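Local coordinates for protein acetyltransferase, GNAT family (Streptococcus pneumoniae, PDB 2ATR) that is of unknown function but, as a GNAT-family member, probably transfers an acetyl group from acetyl-CoA to an amine of an unidentified substrate, at residues I4-I9 with V43-L48; A52-I57 with I73-Y78; I57-D62 with E90-F95. All blocks are in the same frame, centred on the assembly; numbering follows the deposited sequence.

In the fold
From the N terminus, strand 2-7 runs out into two helices, and contact 1 closes that loop of 33 residues by laying 4-9 antiparallel beside 43-48. The chain then turns back as strand 52-61, which bonds to 43-49 and so joins contact 1 to contact 2. Contact 2 lies at the open end of the next hairpin, where 52-57 meets 73-78. Contact 3 starts on the same strand, shares Ile57 with contact 2, and brings helix 83-92 onto the sheet. Contact 1 is complete before the other two begin, whereas contacts 2 and 3 cross along the chain. Together they tie four successive strands and the following helix into one sheet-and-helix core.

Contact 1: I4-I9 with V43-L48; sequences IKKQEI and VIYLAL
Lys6 lays its aliphatic chain over one face of the Tyr45 ring. With CG anti to the backbone N (chi1 -162°), the chain runs toward the hydroxyl, CB by CE1 and CG by CZ: Lys6 CG sits 4.0 Å from the Tyr45 ring centroid in a CH-pi contact, and Lys6 CD reaches Tyr45 OH at 3.3 Å. Beyond the hydroxyl, Lys6 CE passes Val43 CG2 at 3.6 Å. The Tyr45 hydroxyl finds its polar partner in the side chain of Asn94. On the same side of the sheet, Ile4 CG2 meets Tyr45 CD1 at 3.8 Å, the two side chains lying roughly perpendicular.

On the opposite side of the sheet, with Lys5 and Leu46, Gln7 bends at chi2 (73°), and its amide lies against Leu46, NE2 to CD1 3.6 Å. Between the strands the backbones are stitched by Lys5 N to Leu46 O (3.0 Å), its return bond Leu46 N to Lys5 O (2.8 Å), and Gln7 N to Ile44 O. Leu46 in turn packs on Leu56 of the next strand. This antiparallel pairing of the first strand, at the sheet's edge, with the second is the opening element of the GNAT fold.

Contact 2: A52-I57 with I73-Y78; sequences AVVGLI and IVLPSY
Val54 sets its isopropyl group on the face of the Tyr78 ring, at a classic beta bulge in the strand pairing of a GNAT fold: Val54 and Gly55 together face Ala47 of the neighbouring strand. Starting at the branch point, Val54 CB lies 3.8 Å above the Tyr78 ring plane, displaced toward the rim, and makes a CH-pi contact; on another side the same CB meets Leu75 CD1 at 3.9 Å. Further out, Val54 CG1 stands anti to the carbonyl carbon (chi1 -50°), which carries it over the hydroxyl end of the ring, 3.6 Å from Tyr78 CE2 and as near to CZ. The second methyl, Val54 CG2, covers the opposite part of the ring, 4.0 Å from Tyr78 CD1. The valine thus spreads over the ring, with its two methyls spanning much of that face.

The Tyr78 hydroxyl is held by Asp49, so the ring is fixed at its far end as well. At its near end, the type I turn from Leu75 to Tyr78 closes through Tyr78 N to Leu75 O and brings the aromatic group against Val54 on the neighbouring strand 52-61. The glycine-rich signature that follows at once in the sequence is consistent with the acetyl-CoA pyrophosphate loop of GNAT enzymes, so the turn probably leads into the cofactor site.

Leading into the turn, three backbone hydrogen bonds join the two chains. Leu75 N donates to Val54 O with an almost straight bond (173° at the hydrogen), and Leu56 and Ile73 exchange a pair of bonds lying in their carbonyl planes. Between them Gly55, lacking a side chain, comes close: its CA is 3.0 Å from Ile73 O, the same oxygen that accepts Leu56 N at 2.8 Å.

Contact 3: I57-D62 with E90-F95; sequences IRLVGD and EALGNF
Leu59 sets one methyl against Ala91, Leu92 and Phe95, and that single atom makes most of the contact. Leu59 CD1 lies 3.9 Å from Ala91 CB, 4.1 Å from Leu92 CD2 and 3.7 Å from Phe95 CD2, so three side chains meet round it. It approaches the Phe95 ring obliquely, and the leucine and phenylalanine side chains run antiparallel alongside each other. Two residues earlier on the strand, Ile57 makes a smaller version of the contact: its CG2 rests on Ala91 CB at 3.7 Å, with CD1 of the same isoleucine close by. The small methyl of Ala91 lets the helix come near enough to touch both strand residues, the CA atoms of Ile57 and Ala91 being 7.3 Å apart.

The next shell holds these groups in place. Leu87 and Met88, one turn back on helix 83-92, also pack on Ile57, and Phe95 is backed by Val67 and Leu42. Beyond Leu92, Phe95 N hydrogen-bonds to Leu92 O at 2.8 Å, and the Phe95 ring reaches Leu59 with CG anti to its own carbonyl carbon (chi1 -66°). On the strand's other face Arg58 points away from the helix to a salt bridge with Asp71 and a hydrogen bond to Ser41.

What joins helix to strand here is therefore hydrocarbon packing, the usual cement of an alpha/beta core: fit and burial hold the helix against the sheet, while the backbone of the strand is paired with its neighbours in the sheet.

Contact 1: I4-I9 with V43-L48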
ATOM      1  N   ILE A   4      11.617   1.465   9.186  1.00 37.60           N
ATOM      2  CA  ILE A   4      11.022   0.935   7.958  1.00 37.73           C
ATOM      3  C   ILE A   4      11.886  -0.240   7.548  1.00 38.17           C
ATOM      4  O   ILE A   4      13.096  -0.067   7.270  1.00 37.69           O
ATOM      5  CB  ILE A   4      10.888   2.007   6.842  1.00 37.08           C
ATOM      6  CG1 ILE A   4      10.189   3.311   7.341  1.00 35.26           C
ATOM      7  CG2 ILE A   4      10.301   1.401   5.528  1.00 35.77           C
ATOM      8  CD1 ILE A   4       8.716   3.204   7.855  1.00 30.39           C
ATOM      9  N   LYS A   5      11.263  -1.422   7.548  1.00 37.80           N
ATOM     10  CA  LYS A   5      11.929  -2.690   7.261  1.00 38.80           C
ATOM     11  C   LYS A   5      11.269  -3.487   6.140  1.00 38.40           C
ATOM     12  O   LYS A   5      10.046  -3.781   6.174  1.00 37.08           O
ATOM     13  CB  LYS A   5      12.060  -3.547   8.530  1.00 38.95           C
ATOM     14  CG  LYS A   5      13.387  -3.297   9.262  1.00 42.79           C
ATOM     15  CD  LYS A   5      13.464  -4.003  10.635  1.00 47.04           C
ATOM     16  CE  LYS A   5      14.820  -3.710  11.360  1.00 49.80           C
ATOM     17  NZ  LYS A   5      15.804  -4.827  11.244  1.00 50.36           N
ATOM     18  N   LYS A   6      12.086  -3.792   5.126  1.00 38.49           N
ATOM     19  CA  LYS A   6      11.737  -4.730   4.078  1.00 39.72           C
ATOM     20  C   LYS A   6      11.573  -6.114   4.636  1.00 40.86           C
ATOM     21  O   LYS A   6      12.420  -6.594   5.385  1.00 38.72           O
ATOM     22  CB  LYS A   6      12.818  -4.779   2.996  1.00 40.35           C
ATOM     23  CG  LYS A   6      12.316  -5.367   1.731  1.00 41.91           C
ATOM     24  CD  LYS A   6      13.342  -5.144   0.620  1.00 47.12           C
ATOM     25  CE  LYS A   6      12.892  -5.790  -0.664  1.00 46.83           C
ATOM     26  NZ  LYS A   6      12.608  -7.229  -0.478  1.00 49.49           N
ATOM     27  N   GLN A   7      10.513  -6.773   4.180  1.00 42.48           N
ATOM     28  CA  GLN A   7      10.097  -8.093   4.628  1.00 45.28           C
ATOM     29  C   GLN A   7      10.104  -9.108   3.497  1.00 46.66           C
ATOM     30  O   GLN A   7       9.559  -8.830   2.421  1.00 48.10           O
ATOM     31  CB  GLN A   7       8.662  -7.969   5.124  1.00 46.06           C
ATOM     32  CG  GLN A   7       8.348  -8.815   6.288  1.00 47.82           C
ATOM     33  CD  GLN A   7       8.971  -8.324   7.579  1.00 47.91           C
ATOM     34  OE1 GLN A   7       9.074  -9.098   8.539  1.00 47.32           O
ATOM     35  NE2 GLN A   7       9.378  -7.042   7.622  1.00 47.33           N
ATOM     36  N   GLU A   8      10.693 -10.283   3.728  1.00 47.20           N
ATOM     37  CA  GLU A   8      10.701 -11.360   2.735  1.00 48.96           C
ATOM     38  C   GLU A   8       9.550 -12.369   2.958  1.00 48.60           C
ATOM     39  O   GLU A   8       8.809 -12.704   2.042  1.00 48.38           O
ATOM     40  CB  GLU A   8      12.071 -12.058   2.696  1.00 50.45           C
ATOM     41  CG  GLU A   8      12.937 -11.839   3.957  1.00 54.45           C
ATOM     42  CD  GLU A   8      14.384 -12.278   3.751  1.00 60.78           C
ATOM     43  OE1 GLU A   8      15.003 -11.857   2.732  1.00 64.71           O
ATOM     44  OE2 GLU A   8      14.904 -13.040   4.609  1.00 64.36           O
ATOM     45  N   ILE A   9       9.392 -12.833   4.184  1.00 48.09           N
ATOM     46  CA  ILE A   9       8.210 -13.603   4.544  1.00 47.43           C
ATOM     47  C   ILE A   9       7.350 -12.814   5.540  1.00 46.41           C
ATOM     48  O   ILE A   9       7.822 -12.376   6.608  1.00 45.73           O
ATOM     49  CB  ILE A   9       8.562 -15.006   5.094  1.00 48.28           C
ATOM     50  CG1 ILE A   9       9.433 -15.798   4.107  1.00 49.30           C
ATOM     51  CG2 ILE A   9       7.279 -15.804   5.425  1.00 48.32           C
ATOM     52  CD1 ILE A   9      10.303 -16.918   4.811  1.00 52.05           C
ATOM     53  N   VAL A  43       6.621  -6.905  -3.126  1.00 29.57           N
ATOM     54  CA  VAL A  43       7.365  -6.364  -2.009  1.00 29.62           C
ATOM     55  C   VAL A  43       6.435  -6.018  -0.856  1.00 30.18           C
ATOM     56  O   VAL A  43       5.308  -5.594  -1.072  1.00 26.59           O
ATOM     57  CB  VAL A  43       8.209  -5.138  -2.423  1.00 31.25           C
ATOM     58  CG1 VAL A  43       7.474  -3.848  -2.203  1.00 27.03           C
ATOM     59  CG2 VAL A  43       9.525  -5.136  -1.721  1.00 32.61           C
ATOM     60  N   ILE A  44       6.926  -6.208   0.364  1.00 20.00           N
ATOM     61  CA  ILE A  44       6.279  -5.694   1.568  1.00 20.00           C
ATOM     62  C   ILE A  44       7.272  -5.003   2.483  1.00 20.00           C
ATOM     63  O   ILE A  44       8.315  -5.548   2.773  1.00 29.97           O
ATOM     64  CB  ILE A  44       5.558  -6.816   2.322  1.00 20.00           C
ATOM     65  CG1 ILE A  44       4.465  -7.432   1.462  1.00 20.00           C
ATOM     66  CG2 ILE A  44       4.996  -6.310   3.625  1.00 20.00           C
ATOM     67  CD1 ILE A  44       4.086  -8.803   1.878  1.00 20.00           C
ATOM     68  N   TYR A  45       6.932  -3.804   2.928  1.00 27.80           N
ATOM     69  CA  TYR A  45       7.655  -3.133   4.003  1.00 27.86           C
ATOM     70  C   TYR A  45       6.752  -2.960   5.223  1.00 28.63           C
ATOM     71  O   TYR A  45       5.566  -2.717   5.076  1.00 24.52           O
ATOM     72  CB  TYR A  45       8.179  -1.767   3.537  1.00 28.33           C
ATOM     73  CG  TYR A  45       9.351  -1.825   2.571  1.00 30.01           C
ATOM     74  CD1 TYR A  45      10.617  -1.449   2.966  1.00 30.98           C
ATOM     75  CD2 TYR A  45       9.181  -2.253   1.272  1.00 26.56           C
ATOM     76  CE1 TYR A  45      11.666  -1.508   2.108  1.00 32.11           C
ATOM     77  CE2 TYR A  45      10.220  -2.315   0.409  1.00 27.73           C
ATOM     78  CZ  TYR A  45      11.467  -1.943   0.825  1.00 33.08           C
ATOM     79  OH  TYR A  45      12.513  -1.995  -0.050  1.00 34.76           O
ATOM     80  N   LEU A  46       7.323  -3.083   6.419  1.00 26.21           N
ATOM     81  CA  LEU A  46       6.590  -2.765   7.650  1.00 27.75           C
ATOM     82  C   LEU A  46       7.151  -1.520   8.296  1.00 27.76           C
ATOM     83  O   LEU A  46       8.348  -1.224   8.132  1.00 29.82           O
ATOM     84  CB  LEU A  46       6.646  -3.910   8.662  1.00 26.42           C
ATOM     85  CG  LEU A  46       6.165  -5.242   8.119  1.00 28.64           C
ATOM     86  CD1 LEU A  46       6.279  -6.278   9.233  1.00 31.64           C
ATOM     87  CD2 LEU A  46       4.694  -5.101   7.620  1.00 27.14           C
ATOM     88  N   ALA A  47       6.279  -0.787   8.996  1.00 26.31           N
ATOM     89  CA  ALA A  47       6.659   0.297   9.869  1.00 26.94           C
ATOM     90  C   ALA A  47       6.621  -0.243  11.300  1.00 28.22           C
ATOM     91  O   ALA A  47       5.630  -0.900  11.690  1.00 26.34           O
ATOM     92  CB  ALA A  47       5.689   1.450   9.731  1.00 27.50           C
ATOM     93  N   LEU A  48       7.724  -0.018  12.035  1.00 28.58           N
ATOM     94  CA  LEU A  48       7.914  -0.564  13.396  1.00 29.46           C
ATOM     95  C   LEU A  48       8.216   0.537  14.377  1.00 29.85           C
ATOM     96  O   LEU A  48       9.057   1.403  14.127  1.00 30.38           O
ATOM     97  CB  LEU A  48       9.073  -1.573  13.442  1.00 29.89           C
ATOM     98  CG  LEU A  48       8.527  -2.981  13.184  1.00 33.84           C
ATOM     99  CD1 LEU A  48       8.657  -3.410  11.742  1.00 36.05           C
ATOM    100  CD2 LEU A  48       9.227  -3.955  14.097  1.00 39.02           C
TER

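Contact 2: A52-I57 with I73-Y78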
ATOM      1  N   ALA A  52       6.883  -2.963  17.989  1.00 32.00           N
ATOM      2  CA  ALA A  52       5.431  -2.885  17.581  1.00 30.69           C
ATOM      3  C   ALA A  52       5.271  -2.729  16.043  1.00 30.22           C
ATOM      4  O   ALA A  52       5.839  -1.815  15.519  1.00 29.06           O
ATOM      5  CB  ALA A  52       4.810  -1.675  18.250  1.00 29.23           C
ATOM      6  N   VAL A  53       4.497  -3.587  15.362  1.00 31.60           N
ATOM      7  CA  VAL A  53       4.144  -3.405  13.893  1.00 31.95           C
ATOM      8  C   VAL A  53       3.012  -2.363  13.776  1.00 30.78           C
ATOM      9  O   VAL A  53       1.916  -2.562  14.300  1.00 31.65           O
ATOM     10  CB  VAL A  53       3.754  -4.741  13.226  1.00 31.61           C
ATOM     11  CG1 VAL A  53       3.342  -4.556  11.698  1.00 31.67           C
ATOM     12  CG2 VAL A  53       4.895  -5.764  13.366  1.00 33.49           C
ATOM     13  N   VAL A  54       3.319  -1.202  13.223  1.00 30.25           N
ATOM     14  CA  VAL A  54       2.356  -0.083  13.210  1.00 30.37           C
ATOM     15  C   VAL A  54       1.895   0.306  11.767  1.00 30.38           C
ATOM     16  O   VAL A  54       1.010   1.110  11.601  1.00 31.47           O
ATOM     17  CB  VAL A  54       2.776   1.140  14.144  1.00 29.21           C
ATOM     18  CG1 VAL A  54       3.152   0.610  15.562  1.00 28.66           C
ATOM     19  CG2 VAL A  54       3.934   2.050  13.603  1.00 28.45           C
ATOM     20  N   GLY A  55       2.497  -0.290  10.743  1.00 29.98           N
ATOM     21  CA  GLY A  55       2.214   0.159   9.358  1.00 28.81           C
ATOM     22  C   GLY A  55       2.689  -0.891   8.412  1.00 29.09           C
ATOM     23  O   GLY A  55       3.564  -1.693   8.777  1.00 27.83           O
ATOM     24  N   LEU A  56       2.074  -0.939   7.217  1.00 27.31           N
ATOM     25  CA  LEU A  56       2.439  -1.891   6.187  1.00 27.38           C
ATOM     26  C   LEU A  56       2.232  -1.231   4.800  1.00 26.20           C
ATOM     27  O   LEU A  56       1.331  -0.413   4.632  1.00 24.49           O
ATOM     28  CB  LEU A  56       1.603  -3.194   6.325  1.00 27.29           C
ATOM     29  CG  LEU A  56       1.588  -4.291   5.246  1.00 30.79           C
ATOM     30  CD1 LEU A  56       1.267  -5.681   5.849  1.00 27.09           C
ATOM     31  CD2 LEU A  56       0.562  -3.918   4.112  1.00 27.19           C
ATOM     32  N   ILE A  57       3.091  -1.565   3.855  1.00 25.37           N
ATOM     33  CA  ILE A  57       2.820  -1.279   2.411  1.00 25.79           C
ATOM     34  C   ILE A  57       3.025  -2.580   1.672  1.00 26.36           C
ATOM     35  O   ILE A  57       3.905  -3.360   2.029  1.00 26.00           O
ATOM     36  CB  ILE A  57       3.631  -0.088   1.809  1.00 26.32           C
ATOM     37  CG1 ILE A  57       3.188   0.240   0.317  1.00 21.75           C
ATOM     38  CG2 ILE A  57       5.153  -0.394   1.897  1.00 23.00           C
ATOM     39  CD1 ILE A  57       3.803   1.604  -0.192  1.00 23.59           C
ATOM     40  N   ILE A  73      -1.194   0.878   4.930  1.00 27.48           N
ATOM     41  CA  ILE A  73      -1.896   0.952   6.216  1.00 29.55           C
ATOM     42  C   ILE A  73      -0.955   1.535   7.232  1.00 30.24           C
ATOM     43  O   ILE A  73       0.186   1.084   7.331  1.00 30.76           O
ATOM     44  CB  ILE A  73      -2.360  -0.442   6.730  1.00 29.34           C
ATOM     45  CG1 ILE A  73      -3.327  -1.083   5.744  1.00 32.73           C
ATOM     46  CG2 ILE A  73      -3.028  -0.318   8.110  1.00 31.40           C
ATOM     47  CD1 ILE A  73      -3.616  -2.515   6.013  1.00 31.95           C
ATOM     48  N   VAL A  74      -1.406   2.574   7.930  1.00 30.55           N
ATOM     49  CA  VAL A  74      -0.808   2.990   9.191  1.00 30.91           C
ATOM     50  C   VAL A  74      -1.930   2.928  10.274  1.00 32.04           C
ATOM     51  O   VAL A  74      -3.107   3.270  10.005  1.00 30.97           O
ATOM     52  CB  VAL A  74      -0.206   4.390   9.129  1.00 30.16           C
ATOM     53  CG1 VAL A  74       0.480   4.744  10.475  1.00 31.12           C
ATOM     54  CG2 VAL A  74       0.817   4.499   8.020  1.00 32.95           C
ATOM     55  N   LEU A  75      -1.588   2.428  11.464  1.00 31.98           N
ATOM     56  CA  LEU A  75      -2.534   2.552  12.612  1.00 33.23           C
ATOM     57  C   LEU A  75      -2.984   3.978  12.759  1.00 33.85           C
ATOM     58  O   LEU A  75      -2.140   4.907  12.804  1.00 33.05           O
ATOM     59  CB  LEU A  75      -1.936   2.064  13.933  1.00 32.87           C
ATOM     60  CG  LEU A  75      -1.642   0.582  13.993  1.00 33.87           C
ATOM     61  CD1 LEU A  75      -0.826   0.239  15.298  1.00 33.05           C
ATOM     62  CD2 LEU A  75      -2.950  -0.282  13.873  1.00 33.83           C
ATOM     63  N   PRO A  76      -4.331   4.173  12.770  1.00 36.15           N
ATOM     64  CA  PRO A  76      -4.937   5.479  12.753  1.00 37.76           C
ATOM     65  C   PRO A  76      -4.518   6.224  13.956  1.00 39.62           C
ATOM     66  O   PRO A  76      -4.747   7.409  14.026  1.00 40.84           O
ATOM     67  CB  PRO A  76      -6.459   5.183  12.780  1.00 36.67           C
ATOM     68  CG  PRO A  76      -6.572   3.829  12.205  1.00 38.72           C
ATOM     69  CD  PRO A  76      -5.357   3.102  12.742  1.00 35.94           C
ATOM     70  N   SER A  77      -3.858   5.532  14.895  1.00 42.05           N
ATOM     71  CA  SER A  77      -3.391   6.185  16.118  1.00 42.20           C
ATOM     72  C   SER A  77      -2.030   6.887  15.932  1.00 43.15           C
ATOM     73  O   SER A  77      -1.755   7.860  16.642  1.00 44.12           O
ATOM     74  CB  SER A  77      -3.496   5.261  17.370  1.00 41.19           C
ATOM     75  OG  SER A  77      -3.084   3.941  17.152  1.00 38.97           O
ATOM     76  N   TYR A  78      -1.213   6.399  14.979  1.00 43.60           N
ATOM     77  CA  TYR A  78       0.030   7.043  14.507  1.00 44.12           C
ATOM     78  C   TYR A  78      -0.393   7.966  13.353  1.00 47.49           C
ATOM     79  O   TYR A  78      -1.536   8.453  13.354  1.00 47.70           O
ATOM     80  CB  TYR A  78       1.083   5.982  14.053  1.00 43.05           C
ATOM     81  CG  TYR A  78       1.671   5.153  15.212  1.00 39.45           C
ATOM     82  CD1 TYR A  78       2.966   5.379  15.668  1.00 37.49           C
ATOM     83  CD2 TYR A  78       0.899   4.177  15.866  1.00 36.51           C
ATOM     84  CE1 TYR A  78       3.489   4.672  16.740  1.00 37.29           C
ATOM     85  CE2 TYR A  78       1.414   3.437  16.919  1.00 36.31           C
ATOM     86  CZ  TYR A  78       2.709   3.702  17.377  1.00 36.72           C
ATOM     87  OH  TYR A  78       3.229   2.981  18.438  1.00 35.00           O
TER

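Contact 3: I57-D62 with E90-F95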
ATOM      1  N   ILE A  57       3.091  -1.565   3.855  1.00 25.37           N
ATOM      2  CA  ILE A  57       2.820  -1.279   2.411  1.00 25.79           C
ATOM      3  C   ILE A  57       3.025  -2.580   1.672  1.00 26.36           C
ATOM      4  O   ILE A  57       3.905  -3.360   2.029  1.00 26.00           O
ATOM      5  CB  ILE A  57       3.631  -0.088   1.809  1.00 26.32           C
ATOM      6  CG1 ILE A  57       3.188   0.240   0.317  1.00 21.75           C
ATOM      7  CG2 ILE A  57       5.153  -0.394   1.897  1.00 23.00           C
ATOM      8  CD1 ILE A  57       3.803   1.604  -0.192  1.00 23.59           C
ATOM      9  N   ARG A  58       2.161  -2.857   0.697  1.00 25.58           N
ATOM     10  CA  ARG A  58       2.240  -4.056  -0.089  1.00 25.89           C
ATOM     11  C   ARG A  58       2.004  -3.706  -1.574  1.00 26.63           C
ATOM     12  O   ARG A  58       0.967  -3.145  -1.981  1.00 26.26           O
ATOM     13  CB  ARG A  58       1.193  -5.079   0.371  1.00 26.19           C
ATOM     14  CG  ARG A  58       1.289  -6.411  -0.256  1.00 28.72           C
ATOM     15  CD  ARG A  58       0.444  -7.443   0.491  1.00 24.73           C
ATOM     16  NE  ARG A  58      -0.997  -7.344   0.214  1.00 23.68           N
ATOM     17  CZ  ARG A  58      -1.634  -7.861  -0.832  1.00 24.56           C
ATOM     18  NH1 ARG A  58      -0.989  -8.443  -1.856  1.00 22.41           N
ATOM     19  NH2 ARG A  58      -2.945  -7.753  -0.889  1.00 25.81           N
ATOM     20  N   LEU A  59       2.999  -4.030  -2.381  1.00 27.13           N
ATOM     21  CA  LEU A  59       2.922  -3.780  -3.832  1.00 26.52           C
ATOM     22  C   LEU A  59       2.723  -5.069  -4.560  1.00 24.94           C
ATOM     23  O   LEU A  59       3.240  -6.092  -4.139  1.00 26.69           O
ATOM     24  CB  LEU A  59       4.208  -3.124  -4.318  1.00 25.67           C
ATOM     25  CG  LEU A  59       4.769  -1.871  -3.665  1.00 27.06           C
ATOM     26  CD1 LEU A  59       5.941  -1.420  -4.505  1.00 27.70           C
ATOM     27  CD2 LEU A  59       3.757  -0.787  -3.558  1.00 24.86           C
ATOM     28  N   VAL A  60       1.986  -5.011  -5.675  1.00 25.89           N
ATOM     29  CA  VAL A  60       1.654  -6.158  -6.519  1.00 23.37           C
ATOM     30  C   VAL A  60       1.810  -5.794  -8.006  1.00 24.95           C
ATOM     31  O   VAL A  60       1.910  -4.606  -8.352  1.00 24.24           O
ATOM     32  CB  VAL A  60       0.190  -6.689  -6.288  1.00 24.09           C
ATOM     33  CG1 VAL A  60       0.013  -7.170  -4.810  1.00 23.03           C
ATOM     34  CG2 VAL A  60      -0.856  -5.651  -6.690  1.00 21.56           C
ATOM     35  N   GLY A  61       1.796  -6.804  -8.871  1.00 24.90           N
ATOM     36  CA  GLY A  61       1.927  -6.545 -10.318  1.00 26.28           C
ATOM     37  C   GLY A  61       3.056  -7.357 -10.878  1.00 26.79           C
ATOM     38  O   GLY A  61       3.550  -8.280 -10.225  1.00 27.39           O
ATOM     39  N   ASP A  62       3.464  -7.039 -12.103  1.00 28.58           N
ATOM     40  CA  ASP A  62       4.541  -7.825 -12.759  1.00 28.39           C
ATOM     41  C   ASP A  62       5.939  -7.293 -12.400  1.00 28.49           C
ATOM     42  O   ASP A  62       6.929  -8.008 -12.587  1.00 30.26           O
ATOM     43  CB  ASP A  62       4.299  -7.971 -14.279  1.00 26.89           C
ATOM     44  CG  ASP A  62       4.374  -6.635 -15.004  1.00 26.54           C
ATOM     45  OD1 ASP A  62       5.243  -5.822 -14.733  1.00 26.98           O
ATOM     46  OD2 ASP A  62       3.538  -6.363 -15.822  1.00 27.90           O
ATOM     47  N   GLU A  90      10.339   4.027   0.385  1.00 31.28           N
ATOM     48  CA  GLU A  90      11.117   2.754   0.371  1.00 32.43           C
ATOM     49  C   GLU A  90      10.605   1.670  -0.576  1.00 31.48           C
ATOM     50  O   GLU A  90      11.405   1.035  -1.298  1.00 29.73           O
ATOM     51  CB  GLU A  90      11.280   2.134   1.755  1.00 32.55           C
ATOM     52  CG  GLU A  90      11.984   3.047   2.774  1.00 40.53           C
ATOM     53  CD  GLU A  90      13.388   3.482   2.322  1.00 46.31           C
ATOM     54  OE1 GLU A  90      14.109   2.661   1.710  1.00 46.55           O
ATOM     55  OE2 GLU A  90      13.758   4.659   2.563  1.00 49.81           O
ATOM     56  N   ALA A  91       9.291   1.419  -0.560  1.00 29.57           N
ATOM     57  CA  ALA A  91       8.759   0.371  -1.447  1.00 28.85           C
ATOM     58  C   ALA A  91       8.913   0.766  -2.914  1.00 28.66           C
ATOM     59  O   ALA A  91       9.424  -0.021  -3.695  1.00 28.69           O
ATOM     60  CB  ALA A  91       7.306   0.030  -1.114  1.00 27.18           C
ATOM     61  N   LEU A  92       8.528   1.988  -3.278  1.00 29.27           N
ATOM     62  CA  LEU A  92       8.547   2.394  -4.697  1.00 31.16           C
ATOM     63  C   LEU A  92       9.974   2.598  -5.234  1.00 33.13           C
ATOM     64  O   LEU A  92      10.174   2.591  -6.445  1.00 33.34           O
ATOM     65  CB  LEU A  92       7.721   3.660  -4.924  1.00 30.81           C
ATOM     66  CG  LEU A  92       6.205   3.505  -4.732  1.00 30.49           C
ATOM     67  CD1 LEU A  92       5.591   4.845  -4.876  1.00 32.43           C
ATOM     68  CD2 LEU A  92       5.665   2.465  -5.734  1.00 32.84           C
ATOM     69  N   GLY A  93      10.940   2.790  -4.321  1.00 34.23           N
ATOM     70  CA  GLY A  93      12.359   2.888  -4.657  1.00 35.93           C
ATOM     71  C   GLY A  93      12.885   1.676  -5.409  1.00 37.12           C
ATOM     72  O   GLY A  93      13.849   1.765  -6.211  1.00 37.74           O
ATOM     73  N   ASN A  94      12.242   0.538  -5.176  1.00 36.68           N
ATOM     74  CA  ASN A  94      12.554  -0.673  -5.907  1.00 37.11           C
ATOM     75  C   ASN A  94      12.015  -0.687  -7.326  1.00 37.07           C
ATOM     76  O   ASN A  94      12.370  -1.562  -8.107  1.00 36.57           O
ATOM     77  CB  ASN A  94      12.028  -1.883  -5.161  1.00 37.26           C
ATOM     78  CG  ASN A  94      12.562  -1.954  -3.763  1.00 40.19           C
ATOM     79  OD1 ASN A  94      11.884  -1.572  -2.795  1.00 42.70           O
ATOM     80  ND2 ASN A  94      13.804  -2.385  -3.644  1.00 38.15           N
ATOM     81  N   PHE A  95      11.177   0.286  -7.677  1.00 36.31           N
ATOM     82  CA  PHE A  95      10.405   0.149  -8.906  1.00 35.52           C
ATOM     83  C   PHE A  95      10.383   1.412  -9.692  1.00 35.60           C
ATOM     84  O   PHE A  95       9.415   1.665 -10.418  1.00 35.60           O
ATOM     85  CB  PHE A  95       8.996  -0.382  -8.618  1.00 33.59           C
ATOM     86  CG  PHE A  95       8.995  -1.788  -8.088  1.00 33.06           C
ATOM     87  CD1 PHE A  95       9.238  -2.860  -8.929  1.00 30.94           C
ATOM     88  CD2 PHE A  95       8.798  -2.044  -6.729  1.00 33.69           C
ATOM     89  CE1 PHE A  95       9.310  -4.127  -8.442  1.00 32.67           C
ATOM     90  CE2 PHE A  95       8.835  -3.326  -6.243  1.00 34.13           C
ATOM     91  CZ  PHE A  95       9.079  -4.371  -7.102  1.00 33.80           C
TER